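Local atomic coordinates of exocyst complex component EXO70 (Saccharomyces cerevisiae, PDB entry 2B1E), a protein that takes part in exocytosis as a subunit of the exocyst, the complex that tethers secretory vesicles to sites of exocytosis, and plays a role in assembling that complex. Residues S318-F323 with D374-L379; I337-W342 with L368-S373; W342-S345 with E351-L354. One frame throughout, in Å; residues are numbered along the deposited sequence.

Contact 1 (S318-F323 with D374-L379)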
loop_
_atom_site.group_PDB
_atom_site.type_symbol
_atom_site.label_atom_id
_atom_site.label_comp_id
_atom_site.label_asym_id
_atom_site.label_seq_id
_atom_site.Cartn_x
_atom_site.Cartn_y
_atom_site.Cartn_z
ATOM N N SER A 318 11.803 -3.787 12.530
ATOM C CA SER A 318 11.225 -4.966 11.897
ATOM C C SER A 318 9.997 -4.485 11.126
ATOM O O SER A 318 9.772 -4.870 9.977
ATOM C CB SER A 318 10.805 -5.990 12.953
ATOM O OG SER A 318 10.273 -7.158 12.346
ATOM N N ARG A 319 9.217 -3.624 11.769
ATOM C CA ARG A 319 8.012 -3.066 11.168
ATOM C C ARG A 319 8.345 -2.297 9.891
ATOM O O ARG A 319 7.737 -2.525 8.842
ATOM C CB ARG A 319 7.306 -2.149 12.173
ATOM C CG ARG A 319 6.108 -1.387 11.623
ATOM C CD ARG A 319 4.990 -2.308 11.149
ATOM N NE ARG A 319 4.472 -3.169 12.211
ATOM C CZ ARG A 319 3.444 -3.998 12.060
ATOM N NH1 ARG A 319 2.820 -4.076 10.892
ATOM N NH2 ARG A 319 3.038 -4.756 13.071
ATOM N N LEU A 320 9.306 -1.381 9.981
ATOM C CA LEU A 320 9.716 -0.602 8.816
ATOM C C LEU A 320 10.294 -1.548 7.763
ATOM O O LEU A 320 10.140 -1.327 6.557
ATOM C CB LEU A 320 10.762 0.451 9.212
ATOM C CG LEU A 320 10.281 1.592 10.114
ATOM C CD1 LEU A 320 11.438 2.531 10.425
ATOM C CD2 LEU A 320 9.151 2.349 9.424
ATOM N N ARG A 321 10.948 -2.604 8.237
ATOM C CA ARG A 321 11.557 -3.610 7.374
ATOM C C ARG A 321 10.484 -4.304 6.545
ATOM O O ARG A 321 10.714 -4.666 5.392
ATOM C CB ARG A 321 12.300 -4.647 8.223
ATOM C CG ARG A 321 13.075 -5.701 7.428
ATOM C CD ARG A 321 14.183 -5.062 6.611
ATOM N NE ARG A 321 15.252 -6.002 6.275
ATOM C CZ ARG A 321 15.206 -6.888 5.285
ATOM N NH1 ARG A 321 14.136 -6.977 4.500
ATOM N NH2 ARG A 321 16.240 -7.694 5.082
ATOM N N LYS A 322 9.311 -4.489 7.139
ATOM C CA LYS A 322 8.210 -5.139 6.442
ATOM C C LYS A 322 7.569 -4.147 5.476
ATOM O O LYS A 322 7.144 -4.517 4.379
ATOM C CB LYS A 322 7.178 -5.654 7.446
ATOM C CG LYS A 322 7.755 -6.599 8.496
ATOM C CD LYS A 322 6.678 -7.136 9.429
ATOM C CE LYS A 322 7.287 -7.848 10.628
ATOM N NZ LYS A 322 8.222 -8.939 10.232
ATOM N N PHE A 323 7.509 -2.886 5.891
ATOM C CA PHE A 323 6.948 -1.820 5.070
ATOM C C PHE A 323 7.741 -1.731 3.767
ATOM O O PHE A 323 7.167 -1.591 2.690
ATOM C CB PHE A 323 7.047 -0.483 5.807
ATOM C CG PHE A 323 5.787 -0.066 6.504
ATOM C CD1 PHE A 323 4.757 0.547 5.799
ATOM C CD2 PHE A 323 5.636 -0.263 7.874
ATOM C CE1 PHE A 323 3.594 0.960 6.446
ATOM C CE2 PHE A 323 4.474 0.148 8.533
ATOM C CZ PHE A 323 3.452 0.761 7.817
ATOM N N ASP A 374 10.585 10.173 9.559
ATOM C CA ASP A 374 9.752 10.621 10.672
ATOM C C ASP A 374 9.654 9.517 11.722
ATOM O O ASP A 374 9.662 9.792 12.923
ATOM C CB ASP A 374 8.351 10.998 10.185
ATOM C CG ASP A 374 8.302 12.381 9.564
ATOM O OD1 ASP A 374 9.336 13.080 9.577
ATOM O OD2 ASP A 374 7.223 12.771 9.069
ATOM N N CYS A 375 9.574 8.271 11.261
ATOM C CA CYS A 375 9.493 7.121 12.156
ATOM C C CYS A 375 10.755 6.986 13.006
ATOM O O CYS A 375 10.679 6.740 14.214
ATOM C CB CYS A 375 9.281 5.830 11.352
ATOM S SG CYS A 375 7.570 5.539 10.794
ATOM N N ILE A 376 11.916 7.135 12.373
ATOM C CA ILE A 376 13.179 7.024 13.087
ATOM C C ILE A 376 13.342 8.202 14.046
ATOM O O ILE A 376 13.868 8.036 15.144
ATOM C CB ILE A 376 14.360 6.936 12.100
ATOM C CG1 ILE A 376 14.216 5.656 11.269
ATOM C CG2 ILE A 376 15.685 6.905 12.852
ATOM C CD1 ILE A 376 15.148 5.588 10.072
ATOM N N ASP A 377 12.878 9.384 13.642
ATOM C CA ASP A 377 12.948 10.553 14.518
ATOM C C ASP A 377 12.090 10.303 15.759
ATOM O O ASP A 377 12.486 10.615 16.889
ATOM C CB ASP A 377 12.402 11.805 13.822
ATOM C CG ASP A 377 13.432 12.505 12.954
ATOM O OD1 ASP A 377 14.624 12.132 12.991
ATOM O OD2 ASP A 377 13.034 13.447 12.233
ATOM N N THR A 378 10.898 9.756 15.535
ATOM C CA THR A 378 9.965 9.487 16.620
ATOM C C THR A 378 10.539 8.474 17.598
ATOM O O THR A 378 10.377 8.610 18.807
ATOM C CB THR A 378 8.611 8.980 16.064
ATOM O OG1 THR A 378 8.103 9.945 15.134
ATOM C CG2 THR A 378 7.599 8.785 17.198
ATOM N N LEU A 379 11.207 7.456 17.074
ATOM C CA LEU A 379 11.822 6.440 17.922
ATOM C C LEU A 379 12.912 7.052 18.811
ATOM O O LEU A 379 12.934 6.849 20.030
ATOM C CB LEU A 379 12.440 5.335 17.059
ATOM C CG LEU A 379 13.283 4.304 17.815
ATOM C CD1 LEU A 379 12.401 3.496 18.787
ATOM C CD2 LEU A 379 13.954 3.390 16.812
#
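L320 and C375 mark the closest approach of the two segments, their CA atoms 8.4 Å apart. S318-F323 is the last part of helix 311-323 and D374-L379 an inner turn and a half of helix 364-391. A spacing of that size has to be bridged by side chains, and only 103 Å² is buried between the segments, about half of it on L320. The CA–CB bonds of L320 and C375 both point across the gap. With CG of L320 anti to its carbonyl carbon (chi1 -68°), the isopropyl fork straddles the cysteine: CD1 and CD2 of L320 each lie 4.0 Å from C375 CB, and L320 CD2 also touches C375 SG at 3.8 Å. I376 adds a looser flank, its CG1 4.3 Å from L320 CD1. Within D374-L379, D374 O accepts from both T378 N and T378 OG1, which approach from opposite faces of the carbonyl plane; the hydroxyl bond measures 2.7 Å from T378 OG1 to D374 O. Further helices enclose the pair: C375 also packs on I290 and I293 of helix 268-299, I376 on L445 and L448 of helix 440-473, and L379 returns to T313, T316 and M317 on helix 311-323.

Contact 2 (I337-W342 with L368-S373)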
loop_
_atom_site.group_PDB
_atom_site.type_symbol
_atom_site.label_atom_id
_atom_site.label_comp_id
_atom_site.label_asym_id
_atom_site.label_seq_id
_atom_site.Cartn_x
_atom_site.Cartn_y
_atom_site.Cartn_z
ATOM N N ILE A 337 -2.102 11.871 1.143
ATOM C CA ILE A 337 -1.887 11.417 2.509
ATOM C C ILE A 337 -0.677 12.200 2.989
ATOM O O ILE A 337 0.450 11.714 2.954
ATOM C CB ILE A 337 -1.584 9.906 2.581
ATOM C CG1 ILE A 337 -1.086 9.542 3.983
ATOM C CG2 ILE A 337 -0.566 9.527 1.533
ATOM C CD1 ILE A 337 -0.641 8.100 4.129
ATOM N N THR A 338 -0.927 13.429 3.419
ATOM C CA THR A 338 0.125 14.316 3.887
ATOM C C THR A 338 0.888 13.798 5.103
ATOM O O THR A 338 0.527 12.781 5.702
ATOM C CB THR A 338 -0.451 15.701 4.221
ATOM O OG1 THR A 338 -1.506 15.558 5.182
ATOM C CG2 THR A 338 -0.999 16.362 2.964
ATOM N N ARG A 339 1.951 14.514 5.451
ATOM C CA ARG A 339 2.789 14.172 6.590
ATOM C C ARG A 339 1.997 14.341 7.884
ATOM O O ARG A 339 2.239 13.646 8.868
ATOM C CB ARG A 339 4.022 15.077 6.602
ATOM C CG ARG A 339 5.001 14.830 7.736
ATOM C CD ARG A 339 6.296 15.591 7.477
ATOM N NE ARG A 339 7.316 15.335 8.489
ATOM C CZ ARG A 339 7.594 16.151 9.501
ATOM N NH1 ARG A 339 6.928 17.289 9.642
ATOM N NH2 ARG A 339 8.540 15.828 10.372
ATOM N N GLU A 340 1.046 15.268 7.873
ATOM C CA GLU A 340 0.228 15.523 9.048
ATOM C C GLU A 340 -0.820 14.439 9.257
ATOM O O GLU A 340 -1.539 14.445 10.255
ATOM C CB GLU A 340 -0.439 16.894 8.933
ATOM C CG GLU A 340 0.565 18.029 8.808
ATOM C CD GLU A 340 -0.091 19.394 8.757
ATOM O OE1 GLU A 340 -0.955 19.603 7.879
ATOM O OE2 GLU A 340 0.263 20.257 9.590
ATOM N N ASN A 341 -0.900 13.503 8.316
ATOM C CA ASN A 341 -1.855 12.403 8.418
ATOM C C ASN A 341 -1.308 11.274 9.288
ATOM O O ASN A 341 -2.066 10.434 9.775
ATOM C CB ASN A 341 -2.200 11.850 7.027
ATOM C CG ASN A 341 -3.189 12.723 6.275
ATOM O OD1 ASN A 341 -3.581 12.405 5.150
ATOM N ND2 ASN A 341 -3.601 13.826 6.893
ATOM N N TRP A 342 0.009 11.253 9.484
ATOM C CA TRP A 342 0.627 10.215 10.300
ATOM C C TRP A 342 1.317 10.760 11.550
ATOM O O TRP A 342 1.665 9.996 12.449
ATOM C CB TRP A 342 1.619 9.391 9.463
ATOM C CG TRP A 342 2.833 10.137 8.970
ATOM C CD1 TRP A 342 3.809 10.708 9.731
ATOM C CD2 TRP A 342 3.219 10.343 7.602
ATOM N NE1 TRP A 342 4.781 11.252 8.927
ATOM C CE2 TRP A 342 4.445 11.043 7.616
ATOM C CE3 TRP A 342 2.650 10.000 6.367
ATOM C CZ2 TRP A 342 5.115 11.411 6.441
ATOM C CZ3 TRP A 342 3.317 10.364 5.195
ATOM C CH2 TRP A 342 4.538 11.063 5.243
ATOM N N LEU A 368 7.251 9.203 0.984
ATOM C CA LEU A 368 7.542 7.946 1.664
ATOM C C LEU A 368 8.859 8.006 2.434
ATOM O O LEU A 368 8.987 7.399 3.501
ATOM C CB LEU A 368 7.587 6.796 0.656
ATOM C CG LEU A 368 7.838 5.396 1.226
ATOM C CD1 LEU A 368 6.737 5.045 2.215
ATOM C CD2 LEU A 368 7.889 4.381 0.092
ATOM N N SER A 369 9.843 8.718 1.890
ATOM C CA SER A 369 11.130 8.850 2.567
ATOM C C SER A 369 10.917 9.621 3.857
ATOM O O SER A 369 11.477 9.274 4.894
ATOM C CB SER A 369 12.146 9.603 1.701
ATOM O OG SER A 369 13.351 9.821 2.427
ATOM N N CYS A 370 10.099 10.668 3.779
ATOM C CA CYS A 370 9.811 11.495 4.941
ATOM C C CYS A 370 9.199 10.628 6.037
ATOM O O CYS A 370 9.576 10.731 7.205
ATOM C CB CYS A 370 8.851 12.629 4.568
ATOM S SG CYS A 370 8.684 13.910 5.845
ATOM N N PHE A 371 8.258 9.769 5.653
ATOM C CA PHE A 371 7.602 8.876 6.604
ATOM C C PHE A 371 8.606 8.006 7.353
ATOM O O PHE A 371 8.530 7.866 8.570
ATOM C CB PHE A 371 6.605 7.959 5.888
ATOM C CG PHE A 371 6.068 6.861 6.761
ATOM C CD1 PHE A 371 5.211 7.152 7.817
ATOM C CD2 PHE A 371 6.463 5.543 6.562
ATOM C CE1 PHE A 371 4.757 6.147 8.665
ATOM C CE2 PHE A 371 6.015 4.526 7.407
ATOM C CZ PHE A 371 5.160 4.831 8.463
ATOM N N ILE A 372 9.536 7.402 6.621
ATOM C CA ILE A 372 10.526 6.544 7.253
ATOM C C ILE A 372 11.390 7.373 8.196
ATOM O O ILE A 372 11.647 6.966 9.327
ATOM C CB ILE A 372 11.430 5.862 6.208
ATOM C CG1 ILE A 372 10.565 5.189 5.134
ATOM C CG2 ILE A 372 12.335 4.844 6.883
ATOM C CD1 ILE A 372 9.471 4.296 5.682
ATOM N N SER A 373 11.824 8.537 7.719
ATOM C CA SER A 373 12.654 9.437 8.510
ATOM C C SER A 373 11.878 9.918 9.734
ATOM O O SER A 373 12.442 10.052 10.818
ATOM C CB SER A 373 13.102 10.636 7.661
ATOM O OG SER A 373 14.078 10.259 6.695
#
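W342 meets F371 in a T-shaped stack, the phenyl edge directed at the indole face. The evidence is a separation of 5.3 Å between the centroids of the W342 five-membered ring and the F371 ring, with their planes at 74°. F371 CD1 leads, 3.8 Å from W342 CD2 and over the middle of the indole. A CH-pi contact lies beside it: F371 CB sits 3.9 Å from the centroid of the W342 six-membered ring, 17° off the normal. The indole also reaches the helix backbone, W342 CZ2 being 3.6 Å from F371 CA. Alongside, the extended chain of R339 passes the C370 thiol, with SG 3.3 Å from R339 NE, a tight approach.

The next layer fixes the indole. CG of W342 lies between its backbone N and carbonyl carbon (chi1 66°), folding the ring back over its own turn, so that T338 O and R339 O lie over the rim of the face opposite F371. W342 NE1 donates to D374 OD2, the oxygen that also holds R339 NE in a salt bridge. An alanine in place of the tryptophan would probably leave the edge of F371 without its aromatic partner and D374 with one donor fewer. F371 in turn meets F286 of helix 268-299 edge-to-face. A short 3-10 turn and the tryptophan that follows it are thus joined to helix 364-391 by an aromatic stack and a salt bridge, within the all-helical C-terminal region of EXO70, a rod of consecutive helical bundles.

Contact 3 (W342-S345 with E351-L354)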
loop_
_atom_site.group_PDB
_atom_site.type_symbol
_atom_site.label_atom_id
_atom_site.label_comp_id
_atom_site.label_asym_id
_atom_site.label_seq_id
_atom_site.Cartn_x
_atom_site.Cartn_y
_atom_site.Cartn_z
ATOM N N TRP A 342 0.009 11.253 9.484
ATOM C CA TRP A 342 0.627 10.215 10.300
ATOM C C TRP A 342 1.317 10.760 11.550
ATOM O O TRP A 342 1.665 9.996 12.449
ATOM C CB TRP A 342 1.619 9.391 9.463
ATOM C CG TRP A 342 2.833 10.137 8.970
ATOM C CD1 TRP A 342 3.809 10.708 9.731
ATOM C CD2 TRP A 342 3.219 10.343 7.602
ATOM N NE1 TRP A 342 4.781 11.252 8.927
ATOM C CE2 TRP A 342 4.445 11.043 7.616
ATOM C CE3 TRP A 342 2.650 10.000 6.367
ATOM C CZ2 TRP A 342 5.115 11.411 6.441
ATOM C CZ3 TRP A 342 3.317 10.364 5.195
ATOM C CH2 TRP A 342 4.538 11.063 5.243
ATOM N N LEU A 343 1.517 12.073 11.612
ATOM C CA LEU A 343 2.154 12.681 12.778
ATOM C C LEU A 343 1.122 13.004 13.851
ATOM O O LEU A 343 -0.049 13.238 13.550
ATOM C CB LEU A 343 2.882 13.974 12.393
ATOM C CG LEU A 343 4.138 13.895 11.524
ATOM C CD1 LEU A 343 4.681 15.299 11.311
ATOM C CD2 LEU A 343 5.184 13.022 12.191
ATOM N N PRO A 344 1.547 13.022 15.126
ATOM C CA PRO A 344 0.637 13.326 16.233
ATOM C C PRO A 344 0.051 14.732 16.104
ATOM O O PRO A 344 0.690 15.631 15.559
ATOM C CB PRO A 344 1.526 13.161 17.462
ATOM C CG PRO A 344 2.875 13.545 16.947
ATOM C CD PRO A 344 2.921 12.838 15.618
ATOM N N SER A 345 -1.168 14.904 16.609
ATOM C CA SER A 345 -1.879 16.179 16.550
ATOM C C SER A 345 -0.994 17.421 16.553
ATOM O O SER A 345 -0.805 18.054 15.514
ATOM C CB SER A 345 -2.882 16.272 17.702
ATOM O OG SER A 345 -3.856 15.249 17.608
ATOM N N GLU A 351 11.578 18.477 17.339
ATOM C CA GLU A 351 11.695 17.033 17.535
ATOM C C GLU A 351 11.883 16.220 16.256
ATOM O O GLU A 351 11.887 14.986 16.293
ATOM C CB GLU A 351 10.471 16.503 18.281
ATOM C CG GLU A 351 10.529 16.717 19.779
ATOM C CD GLU A 351 9.332 16.128 20.500
ATOM O OE1 GLU A 351 8.905 15.007 20.148
ATOM O OE2 GLU A 351 8.826 16.783 21.433
ATOM N N TYR A 352 12.024 16.901 15.122
ATOM C CA TYR A 352 12.221 16.199 13.859
ATOM C C TYR A 352 13.437 16.760 13.149
ATOM O O TYR A 352 13.870 17.872 13.438
ATOM C CB TYR A 352 10.985 16.318 12.964
ATOM C CG TYR A 352 9.742 15.735 13.592
ATOM C CD1 TYR A 352 8.976 16.481 14.482
ATOM C CD2 TYR A 352 9.356 14.420 13.332
ATOM C CE1 TYR A 352 7.861 15.938 15.101
ATOM C CE2 TYR A 352 8.241 13.865 13.947
ATOM C CZ TYR A 352 7.499 14.633 14.831
ATOM O OH TYR A 352 6.397 14.095 15.452
ATOM N N THR A 353 13.998 15.987 12.227
ATOM C CA THR A 353 15.177 16.442 11.512
ATOM C C THR A 353 14.859 16.966 10.118
ATOM O O THR A 353 15.756 17.145 9.293
ATOM C CB THR A 353 16.228 15.319 11.421
ATOM O OG1 THR A 353 15.609 14.113 10.965
ATOM C CG2 THR A 353 16.857 15.081 12.783
ATOM N N LEU A 354 13.578 17.217 9.859
ATOM C CA LEU A 354 13.156 17.748 8.564
ATOM C C LEU A 354 13.579 19.212 8.457
ATOM O O LEU A 354 13.204 20.024 9.300
ATOM C CB LEU A 354 11.635 17.668 8.419
ATOM C CG LEU A 354 11.097 18.390 7.178
ATOM C CD1 LEU A 354 11.600 17.677 5.930
ATOM C CD2 LEU A 354 9.580 18.424 7.200
#
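L343 and P344 make a small van der Waals contact with the phenol end of Y352, joining two parts of the irregular connection between helices 327-333 and 364-391. It is partly buried and covers 110 Å². Neither segment is a regular helix or strand, and the nearest CA atoms, those of L343 and Y352, are 10.7 Å apart, so side chains alone span the gap. Both L343 and Y352 point their CA–CB bonds at the other segment and run past each other in opposite directions. L343, with CG anti to its carbonyl carbon (chi1 -69°) and an extended chi2, sets CD2 against the outer part of the phenol, 3.6 Å from Y352 CE2 and equally 3.6 Å from Y352 OH. P344 and Y352 approach each other from opposite directions, and P344 CD rests 3.7 Å from Y352 OH. Carbons of two successive residues thus gather on one side of the hydroxyl oxygen. R339 adds a cation-pi interaction to the same ring. Beyond the loop, L343 touches D374 and Y352 touches D377, both on helix 364-391, while T353 OG1 accepts from R444 and T353 O from R447, tying the 351-354 side to helix 440-473.

Overall arrangement
Helix 364-391 is common to contacts 1 and 2, whose centres lie 11 Å apart, and contact 3 sits 9 Å from contact 2 and 13 Å from contact 1, again between centres. Along the chain, contacts 2 and 3 both fall within the span that contact 1 brings together, and they share W342. Two aspartates of helix 364-391 make the links: D374 OD2 lies 2.6 Å from R339 NE and 2.9 Å from W342 NE1, while D377 OD2 is 2.7 Å from T353 N, a probable hydrogen bond. One helix therefore offers C375 and I376 to helix 311-323, and both F371 and two carboxylates to the loop across it, holding that loop at R339, W342 and T353.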